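Local coordinates for putative amino acid binding protein (Streptococcus mutans, PDB 4C0R) that binds oxidized glutathione and probably delivers glutathione to the cystine ABC importer TcyBC for uptake into the cell, at residues 57-62 with 77-82; 84-89 with 209-214; 112-117 with 122-127. All coordinates share one frame; numbering follows the deposited sequence.

Contact 1. Residues 57-62 with 77-82. With CD (cadmium ion), chain U.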
loop_
_atom_site.group_PDB
_atom_site.type_symbol
_atom_site.label_atom_id
_atom_site.label_comp_id
_atom_site.label_asym_id
_atom_site.label_seq_id
_atom_site.Cartn_x
_atom_site.Cartn_y
_atom_site.Cartn_z
ATOM N N GLY A 57 2.243 -16.221 -5.825
ATOM C CA GLY A 57 1.738 -16.343 -7.180
ATOM C C GLY A 57 2.593 -15.650 -8.210
ATOM O O GLY A 57 2.731 -16.116 -9.342
ATOM N N LEU A 58 3.203 -14.529 -7.827
ATOM C CA LEU A 58 4.154 -13.902 -8.707
ATOM C C LEU A 58 5.399 -14.795 -8.850
ATOM O O LEU A 58 5.984 -14.872 -9.930
ATOM C CB LEU A 58 4.581 -12.522 -8.194
ATOM C CG LEU A 58 3.519 -11.419 -8.235
ATOM C CD1 LEU A 58 4.038 -10.234 -7.419
ATOM C CD2 LEU A 58 3.194 -11.015 -9.681
ATOM N N ASP A 59 5.810 -15.451 -7.765
ATOM C CA ASP A 59 6.965 -16.366 -7.838
ATOM C C ASP A 59 6.700 -17.496 -8.826
ATOM O O ASP A 59 7.617 -17.954 -9.509
ATOM C CB ASP A 59 7.188 -17.051 -6.497
ATOM C CG ASP A 59 7.706 -16.107 -5.421
ATOM O OD1 ASP A 59 8.222 -15.026 -5.760
ATOM O OD2 ASP A 59 7.601 -16.467 -4.245
ATOM N N SER A 60 5.473 -17.993 -8.871
ATOM C CA SER A 60 5.164 -19.158 -9.715
ATOM C C SER A 60 4.630 -18.791 -11.104
ATOM O O SER A 60 4.285 -19.665 -11.918
ATOM C CB SER A 60 4.160 -20.020 -9.001
ATOM O OG SER A 60 2.881 -19.398 -8.892
ATOM N N ASP A 61 4.554 -17.495 -11.369
ATOM C CA ASP A 61 3.872 -16.968 -12.540
ATOM C C ASP A 61 2.395 -17.332 -12.719
ATOM O O ASP A 61 1.867 -17.217 -13.823
ATOM C CB ASP A 61 4.652 -17.229 -13.840
ATOM C CG ASP A 61 5.406 -15.985 -14.287
ATOM O OD1 ASP A 61 4.758 -15.024 -14.912
ATOM O OD2 ASP A 61 6.604 -15.966 -13.939
ATOM N N LYS A 62 1.721 -17.679 -11.623
ATOM C CA LYS A 62 0.283 -17.711 -11.553
ATOM C C LYS A 62 -0.223 -16.284 -11.759
ATOM O O LYS A 62 -1.226 -16.078 -12.389
ATOM C CB LYS A 62 -0.205 -18.204 -10.193
ATOM C CG LYS A 62 -1.713 -18.163 -9.993
ATOM C CD LYS A 62 -2.079 -18.743 -8.617
ATOM C CE LYS A 62 -3.588 -18.903 -8.400
ATOM N NZ LYS A 62 -3.863 -19.727 -7.190
ATOM N N ALA A 77 12.720 -6.468 -4.358
ATOM C CA ALA A 77 13.325 -6.198 -5.641
ATOM C C ALA A 77 14.249 -7.344 -6.039
ATOM O O ALA A 77 14.513 -7.542 -7.194
ATOM C CB ALA A 77 14.051 -4.899 -5.627
ATOM N N ASN A 78 14.696 -8.089 -5.044
ATOM C CA ASN A 78 15.503 -9.292 -5.325
ATOM C C ASN A 78 14.709 -10.335 -6.088
ATOM O O ASN A 78 15.271 -11.229 -6.700
ATOM C CB ASN A 78 15.989 -9.934 -4.048
ATOM C CG ASN A 78 17.080 -9.162 -3.388
ATOM O OD1 ASN A 78 17.762 -8.372 -4.017
ATOM N ND2 ASN A 78 17.255 -9.385 -2.092
ATOM N N LYS A 79 13.386 -10.263 -6.035
ATOM C CA LYS A 79 12.522 -11.304 -6.574
ATOM C C LYS A 79 11.546 -10.827 -7.660
ATOM O O LYS A 79 11.069 -11.624 -8.462
ATOM C CB LYS A 79 11.670 -11.936 -5.480
ATOM C CG LYS A 79 12.418 -12.737 -4.459
ATOM C CD LYS A 79 11.392 -13.328 -3.489
ATOM C CE LYS A 79 11.950 -13.657 -2.142
ATOM N NZ LYS A 79 10.794 -13.975 -1.242
ATOM N N TYR A 80 11.207 -9.537 -7.632
ATOM C CA TYR A 80 10.150 -8.998 -8.501
ATOM C C TYR A 80 10.625 -7.790 -9.248
ATOM O O TYR A 80 11.455 -7.052 -8.740
ATOM C CB TYR A 80 8.909 -8.588 -7.675
ATOM C CG TYR A 80 8.518 -9.712 -6.719
ATOM C CD1 TYR A 80 8.062 -10.941 -7.208
ATOM C CD2 TYR A 80 8.662 -9.580 -5.351
ATOM C CE1 TYR A 80 7.775 -11.982 -6.336
ATOM C CE2 TYR A 80 8.377 -10.644 -4.476
ATOM C CZ TYR A 80 7.935 -11.813 -4.974
ATOM O OH TYR A 80 7.656 -12.848 -4.090
ATOM N N LEU A 81 10.052 -7.540 -10.434
ATOM C CA LEU A 81 10.269 -6.266 -11.121
ATOM C C LEU A 81 9.331 -5.183 -10.528
ATOM O O LEU A 81 8.211 -5.482 -10.069
ATOM C CB LEU A 81 9.921 -6.366 -12.591
ATOM C CG LEU A 81 10.597 -7.506 -13.353
ATOM C CD1 LEU A 81 10.169 -7.552 -14.792
ATOM C CD2 LEU A 81 12.064 -7.376 -13.178
ATOM N N TYR A 82 9.836 -3.953 -10.495
ATOM C CA TYR A 82 9.075 -2.768 -10.060
ATOM C C TYR A 82 8.744 -1.854 -11.259
ATOM O O TYR A 82 9.585 -1.589 -12.141
ATOM C CB TYR A 82 9.851 -1.999 -9.029
ATOM C CG TYR A 82 9.641 -2.497 -7.650
ATOM C CD1 TYR A 82 10.261 -3.630 -7.165
ATOM C CD2 TYR A 82 8.809 -1.788 -6.781
ATOM C CE1 TYR A 82 10.044 -4.092 -5.886
ATOM C CE2 TYR A 82 8.567 -2.246 -5.502
ATOM C CZ TYR A 82 9.204 -3.383 -5.052
ATOM O OH TYR A 82 8.960 -3.785 -3.766
HETATM CD CD CD U . 5.810 -16.309 -17.030
HETATM O O HOH W 1 9.876 -16.279 -2.692
#
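The CA atoms of Leu58 and Tyr80 lie 7.7 Å apart, and those of Asp59 and Lys79 7.6 Å, where the last turn of helix 51-59 faces the loop that leads into strand 81-96. Side chains bridge this distance. The phenol of Tyr80 lies beside the helix end, and its OH donates a hydrogen bond to Asp59 OD1 at 2.8 Å. Asp59 CG lies beside the backbone N, anti to the carbonyl carbon (chi1 -70°), which carries the carboxylate to the Tyr80 hydroxyl. The bond meets its syn side, 34° out of the carboxylate plane. The carboxylate and ring planes are nearly parallel, 7° apart, and OD1 sits at the ring edge. Leu58 adds an apolar touch, with its CB 3.7 Å from Tyr80 CE1. Lys79 CB covers one face of the tyrosine ring, over its centre. Asp59 OD2 accepts a hydrogen bond from a water. That water in turn accepts one from Lys79 NZ, so Asp59 OD2 and Lys79 NZ, 5.0 Å apart, are joined through solvent. Beyond the contact the helix ends in a Schellman motif at Asp61, whose phi is positive. Asp61 OD1 binds a cadmium ion together with Asp199. Leu58 also packs on Ile195 of strand 191-196, and Leu81 pairs with Phe196 of the same strand. Helix 51-59 and the start of strand 81-96 thus both border strand 191-196.

Contact 2. Residues 84-89 with 209-214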
loop_
_atom_site.group_PDB
_atom_site.type_symbol
_atom_site.label_atom_id
_atom_site.label_comp_id
_atom_site.label_asym_id
_atom_site.label_seq_id
_atom_site.Cartn_x
_atom_site.Cartn_y
_atom_site.Cartn_z
ATOM N N ASN A 84 7.696 2.124 -12.491
ATOM C CA ASN A 84 7.943 3.446 -11.982
ATOM C C ASN A 84 6.881 3.720 -10.919
ATOM O O ASN A 84 5.818 3.077 -10.870
ATOM C CB ASN A 84 7.906 4.431 -13.125
ATOM C CG ASN A 84 9.121 4.247 -14.048
ATOM O OD1 ASN A 84 10.202 3.809 -13.601
ATOM N ND2 ASN A 84 8.929 4.529 -15.306
ATOM N N PRO A 85 7.206 4.618 -10.003
ATOM C CA PRO A 85 6.292 4.818 -8.887
ATOM C C PRO A 85 4.984 5.437 -9.366
ATOM O O PRO A 85 4.963 6.182 -10.362
ATOM C CB PRO A 85 7.056 5.800 -7.966
ATOM C CG PRO A 85 7.970 6.481 -8.874
ATOM C CD PRO A 85 8.382 5.504 -9.947
ATOM N N THR A 86 3.915 5.121 -8.647
ATOM C CA THR A 86 2.599 5.666 -8.986
ATOM C C THR A 86 2.025 6.652 -7.964
ATOM O O THR A 86 1.115 7.429 -8.273
ATOM C CB THR A 86 1.604 4.536 -9.183
ATOM O OG1 THR A 86 1.421 3.892 -7.931
ATOM C CG2 THR A 86 2.064 3.569 -10.262
ATOM N N ALA A 87 2.553 6.699 -6.759
ATOM C CA ALA A 87 2.060 7.607 -5.740
ATOM C C ALA A 87 3.096 7.700 -4.647
ATOM O O ALA A 87 3.966 6.836 -4.532
ATOM C CB ALA A 87 0.743 7.092 -5.139
ATOM N N SER A 88 3.006 8.764 -3.865
ATOM C CA SER A 88 3.810 9.009 -2.693
ATOM C C SER A 88 2.913 9.029 -1.472
ATOM O O SER A 88 1.933 9.791 -1.416
ATOM C CB SER A 88 4.607 10.313 -2.863
ATOM O OG SER A 88 5.536 10.436 -1.789
ATOM N N ASN A 89 3.230 8.228 -0.464
ATOM C CA ASN A 89 2.310 7.944 0.611
ATOM C C ASN A 89 3.051 7.742 1.919
ATOM O O ASN A 89 3.439 6.619 2.290
ATOM C CB ASN A 89 1.554 6.696 0.243
ATOM C CG ASN A 89 0.324 6.454 1.060
ATOM O OD1 ASN A 89 -0.027 7.245 1.926
ATOM N ND2 ASN A 89 -0.371 5.362 0.757
ATOM N N LYS A 209 5.867 2.842 -19.911
ATOM C CA LYS A 209 5.632 3.762 -20.995
ATOM C C LYS A 209 4.276 4.468 -20.793
ATOM O O LYS A 209 4.141 5.708 -20.964
ATOM C CB LYS A 209 5.667 3.029 -22.322
ATOM N N ARG A 210 3.268 3.679 -20.420
ATOM C CA ARG A 210 1.939 4.250 -20.160
ATOM C C ARG A 210 1.949 5.213 -18.960
ATOM O O ARG A 210 1.279 6.246 -18.978
ATOM C CB ARG A 210 0.923 3.140 -19.973
ATOM C CG ARG A 210 0.646 2.341 -21.276
ATOM C CD ARG A 210 -0.213 3.090 -22.241
ATOM N NE ARG A 210 -1.535 3.321 -21.731
ATOM C CZ ARG A 210 -2.332 4.308 -22.058
ATOM N NH1 ARG A 210 -1.953 5.176 -23.016
ATOM N NH2 ARG A 210 -3.499 4.448 -21.464
ATOM N N LEU A 211 2.610 4.838 -17.864
ATOM C CA LEU A 211 2.627 5.695 -16.703
ATOM C C LEU A 211 3.261 7.036 -17.042
ATOM O O LEU A 211 2.790 8.068 -16.559
ATOM C CB LEU A 211 3.362 5.063 -15.525
ATOM C CG LEU A 211 2.682 3.871 -14.877
ATOM C CD1 LEU A 211 3.594 3.155 -13.848
ATOM C CD2 LEU A 211 1.460 4.334 -14.194
ATOM N N LYS A 212 4.273 7.031 -17.904
ATOM C CA LYS A 212 4.954 8.311 -18.248
ATOM C C LYS A 212 3.981 9.126 -19.045
ATOM O O LYS A 212 3.817 10.321 -18.813
ATOM C CB LYS A 212 6.217 8.060 -19.034
ATOM C CG LYS A 212 6.877 9.381 -19.490
ATOM N N LYS A 213 3.267 8.495 -19.961
ATOM C CA LYS A 213 2.304 9.209 -20.789
ATOM C C LYS A 213 1.167 9.799 -19.946
ATOM O O LYS A 213 0.778 10.962 -20.110
ATOM C CB LYS A 213 1.782 8.316 -21.910
ATOM C CG LYS A 213 0.736 8.944 -22.768
ATOM C CD LYS A 213 0.339 8.026 -23.895
ATOM C CE LYS A 213 -0.701 8.684 -24.833
ATOM N NZ LYS A 213 -1.159 7.710 -25.874
ATOM N N LEU A 214 0.660 8.990 -19.008
ATOM C CA LEU A 214 -0.454 9.384 -18.177
ATOM C C LEU A 214 -0.045 10.439 -17.153
ATOM O O LEU A 214 -0.871 11.266 -16.736
ATOM C CB LEU A 214 -1.092 8.175 -17.521
ATOM C CG LEU A 214 -1.718 7.153 -18.478
ATOM C CD1 LEU A 214 -2.131 5.968 -17.621
ATOM C CD2 LEU A 214 -2.866 7.718 -19.283
#
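Leu211 of helix 201-216 touches Asn84 O and Thr86 CG2 with CD1, while its CD2 approaches the threonine methyl. Leu211 CD1 lies 3.7 Å from Asn84 O and 3.9 Å from Thr86 CG2. Leu211 CD2 is 4.1 Å from Thr86 CG2, so this methyl faces the fork of the leucine. No hydrogen bond crosses between the segments. The touch is van der Waals packing, and it is buried. Thr86 has its CG2 beside the backbone N and its OG1 between N and the carbonyl carbon (chi1 66°). This rotation gives the methyl to Leu211, while the hydroxyl makes a weak hydrogen bond to Val192 O on strand 191-196. The CB of Asn84 also points to the helix, but Asn84 CB comes no nearer than 4.6 Å to Leu211 CD1. The protein belongs to family 3 of the bacterial extracellular solute-binding proteins, which have the two-lobed alpha/beta fold of periplasmic-type binding proteins. Here a helix near the C-terminal end of the fold lies against the long strand 81-96 of its mixed sheet. Backbone bonds of Thr86 and Ala87 to Val192 tie this chain to strand 191-196, and Thr86 O accepts a hydrogen bond from Tyr27 OH. Asn84 N is bonded to Asn208 OD1, one turn before Leu211 on the helix. Helix 27-36 packs on the same helix: Leu211 also rests on Val31, Leu214 packs on Glu34 and Val35, and Arg210 reaches the carbonyl oxygens of Glu34 and Val35 through NH2 and NE.

Contact 3. Residues 112-117 with 122-127. With GDS (oxidized glutathione disulfide), chain C.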
loop_
_atom_site.group_PDB
_atom_site.type_symbol
_atom_site.label_atom_id
_atom_site.label_comp_id
_atom_site.label_asym_id
_atom_site.label_seq_id
_atom_site.Cartn_x
_atom_site.Cartn_y
_atom_site.Cartn_z
ATOM N N THR A 112 0.670 -3.063 19.485
ATOM C CA THR A 112 0.175 -2.790 18.153
ATOM C C THR A 112 -0.100 -4.111 17.458
ATOM O O THR A 112 0.389 -5.156 17.856
ATOM C CB THR A 112 1.200 -1.973 17.341
ATOM O OG1 THR A 112 0.556 -1.557 16.142
ATOM C CG2 THR A 112 2.371 -2.760 16.945
ATOM N N GLN A 113 -0.880 -4.031 16.399
ATOM C CA GLN A 113 -1.141 -5.138 15.513
ATOM C C GLN A 113 -0.348 -4.937 14.230
ATOM O O GLN A 113 -0.158 -3.786 13.769
ATOM C CB GLN A 113 -2.609 -5.239 15.187
ATOM C CG GLN A 113 -3.450 -5.783 16.407
ATOM C CD GLN A 113 -4.913 -5.981 16.040
ATOM O OE1 GLN A 113 -5.626 -5.050 15.732
ATOM N NE2 GLN A 113 -5.349 -7.221 16.056
ATOM N N VAL A 114 0.143 -6.045 13.703
ATOM C CA VAL A 114 0.888 -6.062 12.426
ATOM C C VAL A 114 0.489 -7.268 11.604
ATOM O O VAL A 114 -0.051 -8.257 12.139
ATOM C CB VAL A 114 2.390 -6.062 12.622
ATOM C CG1 VAL A 114 2.822 -4.717 13.243
ATOM C CG2 VAL A 114 2.837 -7.216 13.524
ATOM N N VAL A 115 0.738 -7.167 10.303
ATOM C CA VAL A 115 0.488 -8.256 9.359
ATOM C C VAL A 115 1.787 -8.681 8.698
ATOM O O VAL A 115 2.488 -7.873 8.123
ATOM C CB VAL A 115 -0.519 -7.853 8.308
ATOM C CG1 VAL A 115 -0.710 -9.000 7.285
ATOM C CG2 VAL A 115 -1.844 -7.504 8.928
ATOM N N GLN A 116 2.146 -9.973 8.843
ATOM C CA GLN A 116 3.385 -10.492 8.286
ATOM C C GLN A 116 3.585 -10.072 6.828
ATOM O O GLN A 116 2.656 -10.097 6.024
ATOM C CB GLN A 116 3.456 -12.031 8.422
ATOM N N GLY A 117 4.809 -9.684 6.531
ATOM C CA GLY A 117 5.224 -9.365 5.173
ATOM C C GLY A 117 4.957 -7.912 4.825
ATOM O O GLY A 117 5.355 -7.488 3.733
ATOM N N PRO A 122 9.322 -5.291 9.678
ATOM C CA PRO A 122 10.757 -5.116 9.926
ATOM C C PRO A 122 11.101 -3.756 10.543
ATOM O O PRO A 122 12.055 -3.611 11.258
ATOM C CB PRO A 122 11.400 -5.277 8.533
ATOM C CG PRO A 122 10.265 -5.233 7.558
ATOM C CD PRO A 122 9.050 -5.697 8.290
ATOM N N MET A 123 10.276 -2.744 10.266
ATOM C CA MET A 123 10.462 -1.446 10.875
ATOM C C MET A 123 10.368 -1.548 12.394
ATOM O O MET A 123 11.205 -0.987 13.130
ATOM C CB MET A 123 9.365 -0.468 10.369
ATOM C CG MET A 123 9.601 0.908 10.885
ATOM S SD MET A 123 8.253 1.920 10.273
ATOM C CE MET A 123 8.793 1.901 8.591
ATOM N N LEU A 124 9.337 -2.231 12.886
ATOM C CA LEU A 124 9.096 -2.325 14.313
ATOM C C LEU A 124 10.090 -3.306 14.926
ATOM O O LEU A 124 10.495 -3.163 16.092
ATOM C CB LEU A 124 7.662 -2.696 14.594
ATOM C CG LEU A 124 6.686 -1.518 14.354
ATOM C CD1 LEU A 124 5.263 -1.984 14.382
ATOM C CD2 LEU A 124 6.932 -0.469 15.388
ATOM N N GLN A 125 10.489 -4.300 14.148
ATOM C CA GLN A 125 11.502 -5.246 14.677
ATOM C C GLN A 125 12.813 -4.535 14.884
ATOM O O GLN A 125 13.542 -4.827 15.869
ATOM C CB GLN A 125 11.681 -6.453 13.766
ATOM C CG GLN A 125 10.499 -7.357 13.776
ATOM C CD GLN A 125 10.504 -8.416 12.696
ATOM O OE1 GLN A 125 11.053 -8.227 11.596
ATOM N NE2 GLN A 125 9.856 -9.519 12.997
ATOM N N LYS A 126 13.177 -3.646 13.966
ATOM C CA LYS A 126 14.371 -2.803 14.139
ATOM C C LYS A 126 14.251 -1.899 15.336
ATOM O O LYS A 126 15.203 -1.684 16.077
ATOM C CB LYS A 126 14.693 -2.011 12.885
ATOM C CG LYS A 126 15.797 -1.009 13.072
ATOM N N PHE A 127 13.072 -1.326 15.528
ATOM C CA PHE A 127 12.864 -0.464 16.667
ATOM C C PHE A 127 13.088 -1.269 17.946
ATOM O O PHE A 127 13.660 -0.780 18.932
ATOM C CB PHE A 127 11.428 0.075 16.663
ATOM C CG PHE A 127 11.104 0.940 17.843
ATOM C CD1 PHE A 127 10.670 0.392 19.033
ATOM C CD2 PHE A 127 11.268 2.332 17.760
ATOM C CE1 PHE A 127 10.383 1.231 20.129
ATOM C CE2 PHE A 127 10.994 3.141 18.824
ATOM C CZ PHE A 127 10.549 2.584 20.018
HETATM C CD1 GDS C . -3.800 -10.394 5.689
HETATM N N2 GDS C . -4.408 -9.212 6.314
HETATM C CA2 GDS C . -5.212 -8.421 5.454
HETATM C C2 GDS C . -6.637 -8.795 5.245
HETATM O O2 GDS C . -7.248 -8.430 4.219
HETATM C CB2 GDS C . -4.728 -7.240 4.704
HETATM S SG2 GDS C . -3.066 -6.765 5.129
HETATM N N3 GDS C . -7.275 -9.593 6.271
HETATM C CA3 GDS C . -8.645 -10.064 6.071
HETATM C C3 GDS C . -8.469 -11.544 5.741
HETATM O OE3 GDS C . -9.300 -12.410 6.158
HETATM O OE4 GDS C . -7.492 -11.965 5.056
HETATM N N4 GDS C . -1.771 -3.793 5.252
HETATM C CA4 GDS C . -2.259 -3.484 6.575
HETATM C C4 GDS C . -1.195 -3.722 7.589
HETATM O OE5 GDS C . 0.033 -3.738 7.269
HETATM O OE6 GDS C . -1.570 -3.844 8.788
HETATM C C5 GDS C . -2.680 -3.708 4.153
HETATM O O5 GDS C . -3.837 -3.337 4.340
HETATM C CA5 GDS C . -2.120 -4.172 2.884
HETATM N N5 GDS C . -0.773 -3.904 2.593
HETATM C CB5 GDS C . -2.684 -5.473 2.415
HETATM S SG5 GDS C . -1.980 -6.813 3.414
HETATM C CA6 GDS C . 3.216 -1.385 2.819
HETATM C C6 GDS C . 4.017 -2.501 2.169
HETATM O OE7 GDS C . 4.288 -3.526 2.852
HETATM O OE8 GDS C . 4.388 -2.417 0.973
HETATM N N6 GDS C . 3.244 -0.230 1.901
HETATM C CB6 GDS C . 1.831 -1.823 3.128
HETATM C CG6 GDS C . 1.257 -2.602 1.924
HETATM C CD6 GDS C . -0.239 -2.697 2.137
HETATM O O6 GDS C . -1.056 -1.792 1.914
#
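Leu124 of helix 120-130 reaches to strand 111-114 and touches it with one methyl group. Leu124 CD1 is 3.8 Å from Val114 CG1 and 3.9 Å from Thr112 CG2, so it bridges two residues two apart on the strand. Thr112 and Leu124 meet tip to tip, methyl against methyl, while Val114 comes in at a slant. The leucine CG is anti to its carbonyl carbon (chi1 -74°), and the second torsion of 169° carries CD1 on toward the strand. Thr112 turns its methyl to the helix and its hydroxyl elsewhere: with OG1 anti to the backbone N (chi1 -170°), the hydroxyl is hydrogen-bonded to Phe159 O. All three touching residues are buried. Leu138 of strand 137-140 packs against each of them, and Ile107 also touches Leu124.

The packing becomes loose toward the start of the helix. Pro122 and Gln125 are exposed, and Pro122 CD stays 5.8 Å from Gly117 C. Gly117 is exposed too, and its O takes a hydrogen bond from Arg76 NH2. The backbones stand well apart even at the packed end, with 9.2 Å between the CA atoms of Val114 and Leu124.

Just past Val114 the chain turns to the ligand. Val115 has its CG2 3.7 Å from OE6 of the oxidized glutathione disulfide, and its CG1 lies 3.7 Å from the ligand carbon CD1. Strand 111-114, helix 120-130 and strand 137-140 form a beta-alpha-beta crossover, in which the helix covers the two parallel strands. Such units build the lobes of periplasmic-type binding proteins, and here the residue following the first strand lines the glutathione pocket.

Overall arrangement
Contacts 1 and 2 share strand 81-96 and adjoin in sequence, with centres about 20 Å apart. Contact 3 lies farther off, its centre about 28 Å from that of contact 2 and on the opposite side of the chain's centre. Contacts 2 and 3 are buried and have no hydrogen bond across. Contact 3 is methyl on methyl, while in contact 2 the leucine also meets a backbone carbonyl. Contact 1 is partly buried and adds a tyrosine-carboxylate bond and a water bridge near the surface. Cadmium is bound beside contact 1, whereas segment 112-117 of contact 3 meets the disulfide ligand through Val115. Contact 3 lies within one beta-alpha-beta unit; contact 2 joins elements about 120 residues apart.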